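Local coordinates for RND efflux system, outer membrane lipoprotein, NodT family (Burkholderia mallei, PDB 6U94) that probably serves as the outer-membrane channel component of a tripartite RND efflux pump, a lipoprotein of the outer membrane factor family, at residues A[156-164]-A[281-290]. Numbering follows the deposited sequence. Where two conformers were deposited one is given.
Sequences EEARRSVHI and RRPDIMAAEH
The helical segments 156-164 and 283-290 run antiparallel (175°), their axes 8.8 Å apart, with Glu157 CA nearest Pro283 CA. A single knob-into-hole contact packs short helix 283-294 against the long helical bundle characteristic of outer membrane factors; the seam joins the start of helix 156-203 to the first two turns of helix 283-294 and the residue Arg281 before it. Pro283 is the knob, set among Glu157, Arg160, Ser161 and Ile164: its CB lies 3.5 Å from Glu157 O, and its CG 3.7 Å from Ser161 CB. Phe133 of helix 132-142 touches both Pro283 and Ser161. Met286 continues the seam, with CB against Glu157 CB and SD 3.9 Å from Arg160 CD. Its chain turns at chi3 (61°), bringing the methyl CE to 3.7 Å from Glu156 CD, across that extended side chain at about a right angle. Glu157, its CG between the backbone N and the carbonyl carbon (chi1 47°), sets CG against Ala287 CB. Arg160, extended from CG to NE, reaches past the N-terminal end of the second helix, where NE makes a weak, bent hydrogen bond of 3.0 Å to Arg281 O, near the guanidinium plane. Backbone carbonyls receive both arginines, Gly456 O bonding Arg160 and Gly458 O bonding Arg281, which probably eases the proximity of their charges: Arg160 NH2 lies over one face of the Arg281 guanidinium, 3.9 Å from Arg281 NH1.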
loop_
_atom_site.group_PDB
_atom_site.type_symbol
_atom_site.label_atom_id
_atom_site.label_comp_id
_atom_site.label_asym_id
_atom_site.label_seq_id
_atom_site.Cartn_x
_atom_site.Cartn_y
_atom_site.Cartn_z
ATOM N N GLU A 156 -21.296 -14.282 0.823
ATOM C CA GLU A 156 -21.137 -12.968 1.433
ATOM C C GLU A 156 -19.668 -12.639 1.670
ATOM O O GLU A 156 -19.244 -11.492 1.474
ATOM C CB GLU A 156 -21.914 -12.902 2.745
ATOM C CG GLU A 156 -21.818 -11.557 3.448
ATOM C CD GLU A 156 -22.218 -11.633 4.908
ATOM O OE1 GLU A 156 -22.397 -12.759 5.421
ATOM O OE2 GLU A 156 -22.352 -10.566 5.543
ATOM N N GLU A 157 -18.878 -13.627 2.101
ATOM C CA GLU A 157 -17.462 -13.373 2.344
ATOM C C GLU A 157 -16.721 -13.108 1.040
ATOM O O GLU A 157 -15.847 -12.234 0.985
ATOM C CB GLU A 157 -16.827 -14.545 3.099
ATOM C CG GLU A 157 -17.151 -15.924 2.543
ATOM C CD GLU A 157 -18.415 -16.520 3.146
ATOM O OE1 GLU A 157 -19.352 -15.755 3.458
ATOM O OE2 GLU A 157 -18.468 -17.756 3.314
ATOM N N ALA A 158 -17.059 -13.845 -0.021
ATOM C CA ALA A 158 -16.413 -13.614 -1.310
ATOM C C ALA A 158 -16.780 -12.247 -1.874
ATOM O O ALA A 158 -15.932 -11.563 -2.458
ATOM C CB ALA A 158 -16.786 -14.718 -2.299
ATOM N N ARG A 159 -18.040 -11.833 -1.717
ATOM C CA ARG A 159 -18.445 -10.513 -2.191
ATOM C C ARG A 159 -17.706 -9.409 -1.446
ATOM O O ARG A 159 -17.252 -8.432 -2.055
ATOM C CB ARG A 159 -19.955 -10.346 -2.038
ATOM C CG ARG A 159 -20.484 -8.985 -2.460
ATOM C CD ARG A 159 -22.011 -8.949 -2.417
ATOM N NE ARG A 159 -22.544 -7.676 -2.895
ATOM C CZ ARG A 159 -22.906 -7.441 -4.154
ATOM N NH1 ARG A 159 -22.793 -8.395 -5.068
ATOM N NH2 ARG A 159 -23.380 -6.252 -4.501
ATOM N N ARG A 160 -17.579 -9.543 -0.125
ATOM C CA ARG A 160 -16.859 -8.542 0.650
ATOM C C ARG A 160 -15.381 -8.504 0.279
ATOM O O ARG A 160 -14.772 -7.428 0.273
ATOM C CB ARG A 160 -17.030 -8.819 2.144
ATOM C CG ARG A 160 -16.357 -7.801 3.048
ATOM C CD ARG A 160 -16.645 -8.092 4.510
ATOM N NE ARG A 160 -16.173 -7.025 5.383
ATOM C CZ ARG A 160 -16.817 -5.877 5.573
ATOM N NH1 ARG A 160 -17.960 -5.649 4.943
ATOM N NH2 ARG A 160 -16.316 -4.957 6.387
ATOM N N SER A 161 -14.797 -9.661 -0.048
ATOM C CA SER A 161 -13.379 -9.702 -0.393
ATOM C C SER A 161 -13.106 -8.977 -1.704
ATOM O O SER A 161 -12.082 -8.296 -1.842
ATOM C CB SER A 161 -12.897 -11.152 -0.468
ATOM O OG SER A 161 -11.508 -11.207 -0.764
ATOM N N VAL A 162 -14.012 -9.105 -2.676
ATOM C CA VAL A 162 -13.825 -8.427 -3.955
ATOM C C VAL A 162 -14.074 -6.929 -3.810
ATOM O O VAL A 162 -13.372 -6.110 -4.416
ATOM C CB VAL A 162 -14.727 -9.053 -5.034
ATOM C CG1 VAL A 162 -14.535 -8.343 -6.373
ATOM C CG2 VAL A 162 -14.435 -10.545 -5.167
ATOM N N HIS A 163 -15.077 -6.547 -3.013
ATOM C CA HIS A 163 -15.315 -5.131 -2.742
ATOM C C HIS A 163 -14.115 -4.489 -2.053
ATOM O O HIS A 163 -13.707 -3.374 -2.403
ATOM C CB HIS A 163 -16.567 -4.964 -1.879
ATOM C CG HIS A 163 -17.851 -5.157 -2.624
ATOM N ND1 HIS A 163 -17.897 -5.471 -3.966
ATOM C CD2 HIS A 163 -19.138 -5.071 -2.213
ATOM C CE1 HIS A 163 -19.156 -5.573 -4.349
ATOM N NE2 HIS A 163 -19.929 -5.335 -3.304
ATOM N N ILE A 164 -13.539 -5.178 -1.067
ATOM C CA ILE A 164 -12.384 -4.644 -0.354
ATOM C C ILE A 164 -11.214 -4.451 -1.312
ATOM O O ILE A 164 -10.549 -3.409 -1.306
ATOM C CB ILE A 164 -12.017 -5.563 0.824
ATOM C CG1 ILE A 164 -13.011 -5.385 1.973
ATOM C CG2 ILE A 164 -10.608 -5.302 1.292
ATOM C CD1 ILE A 164 -12.675 -6.212 3.197
ATOM N N ARG A 281 -14.754 -9.235 10.555
ATOM C CA ARG A 281 -15.245 -8.918 9.218
ATOM C C ARG A 281 -14.265 -9.293 8.114
ATOM O O ARG A 281 -14.577 -9.086 6.938
ATOM C CB ARG A 281 -15.568 -7.427 9.104
ATOM C CG ARG A 281 -16.409 -6.865 10.229
ATOM C CD ARG A 281 -16.225 -5.363 10.253
ATOM N NE ARG A 281 -14.802 -5.026 10.202
ATOM C CZ ARG A 281 -14.319 -3.842 9.836
ATOM N NH1 ARG A 281 -15.144 -2.865 9.480
ATOM N NH2 ARG A 281 -13.009 -3.637 9.819
ATOM N N ARG A 282 -13.095 -9.819 8.454
ATOM C CA ARG A 282 -12.180 -10.292 7.425
ATOM C C ARG A 282 -12.819 -11.453 6.668
ATOM O O ARG A 282 -13.373 -12.366 7.296
ATOM C CB ARG A 282 -10.855 -10.735 8.035
ATOM C CG ARG A 282 -9.905 -9.601 8.443
ATOM C CD ARG A 282 -8.649 -10.173 9.068
ATOM N NE ARG A 282 -7.993 -11.139 8.190
ATOM C CZ ARG A 282 -6.823 -10.935 7.589
ATOM N NH1 ARG A 282 -6.158 -9.798 7.784
ATOM N NH2 ARG A 282 -6.309 -11.873 6.801
ATOM N N PRO A 283 -12.786 -11.445 5.334
ATOM C CA PRO A 283 -13.385 -12.563 4.589
ATOM C C PRO A 283 -12.811 -13.930 4.934
ATOM O O PRO A 283 -13.540 -14.925 4.839
ATOM C CB PRO A 283 -13.115 -12.181 3.129
ATOM C CG PRO A 283 -13.111 -10.689 3.156
ATOM C CD PRO A 283 -12.437 -10.321 4.448
ATOM N N ASP A 284 -11.542 -14.027 5.342
ATOM C CA ASP A 284 -11.005 -15.338 5.688
ATOM C C ASP A 284 -11.417 -15.790 7.082
ATOM O O ASP A 284 -11.420 -16.997 7.353
ATOM C CB ASP A 284 -9.476 -15.362 5.554
ATOM C CG ASP A 284 -8.780 -14.216 6.289
ATOM O OD1 ASP A 284 -9.453 -13.326 6.851
ATOM O OD2 ASP A 284 -7.532 -14.213 6.297
ATOM N N ILE A 285 -11.789 -14.860 7.961
ATOM C CA ILE A 285 -12.309 -15.266 9.261
ATOM C C ILE A 285 -13.806 -15.563 9.179
ATOM O O ILE A 285 -14.302 -16.463 9.862
ATOM C CB ILE A 285 -11.987 -14.203 10.327
ATOM C CG1 ILE A 285 -10.473 -14.117 10.539
ATOM C CG2 ILE A 285 -12.689 -14.515 11.652
ATOM C CD1 ILE A 285 -10.069 -13.236 11.693
ATOM N N MET A 286 -14.541 -14.822 8.340
ATOM C CA MET A 286 -15.953 -15.127 8.105
ATOM C C MET A 286 -16.124 -16.536 7.554
ATOM O O MET A 286 -16.961 -17.308 8.035
ATOM C CB MET A 286 -16.562 -14.106 7.143
ATOM C CG MET A 286 -16.538 -12.667 7.636
ATOM S SD MET A 286 -17.158 -11.521 6.387
ATOM C CE MET A 286 -18.829 -12.140 6.185
ATOM N N ALA A 287 -15.327 -16.891 6.544
ATOM C CA ALA A 287 -15.416 -18.228 5.970
ATOM C C ALA A 287 -15.011 -19.291 6.983
ATOM O O ALA A 287 -15.612 -20.370 7.038
ATOM C CB ALA A 287 -14.546 -18.320 4.718
ATOM N N ALA A 288 -13.997 -18.998 7.803
ATOM C CA ALA A 288 -13.563 -19.962 8.807
ATOM C C ALA A 288 -14.638 -20.181 9.864
ATOM O O ALA A 288 -14.848 -21.313 10.316
ATOM C CB ALA A 288 -12.257 -19.501 9.453
ATOM N N GLU A 289 -15.325 -19.112 10.277
ATOM C CA GLU A 289 -16.409 -19.265 11.243
ATOM C C GLU A 289 -17.616 -19.957 10.621
ATOM O O GLU A 289 -18.317 -20.708 11.307
ATOM C CB GLU A 289 -16.803 -17.904 11.819
ATOM C CG GLU A 289 -15.687 -17.240 12.617
ATOM C CD GLU A 289 -16.158 -16.066 13.454
ATOM O OE1 GLU A 289 -16.998 -15.277 12.972
ATOM O OE2 GLU A 289 -15.681 -15.937 14.602
ATOM N N HIS A 290 -17.864 -19.729 9.330
ATOM C CA HIS A 290 -18.952 -20.411 8.631
ATOM C C HIS A 290 -18.711 -21.915 8.582
ATOM O O HIS A 290 -19.632 -22.718 8.771
ATOM C CB HIS A 290 -19.089 -19.834 7.221
ATOM C CG HIS A 290 -20.117 -20.517 6.371
ATOM N ND1 HIS A 290 -19.900 -21.741 5.773
ATOM C CD2 HIS A 290 -21.360 -20.133 5.996
ATOM C CE1 HIS A 290 -20.970 -22.087 5.080
ATOM N NE2 HIS A 290 -21.869 -21.127 5.197
#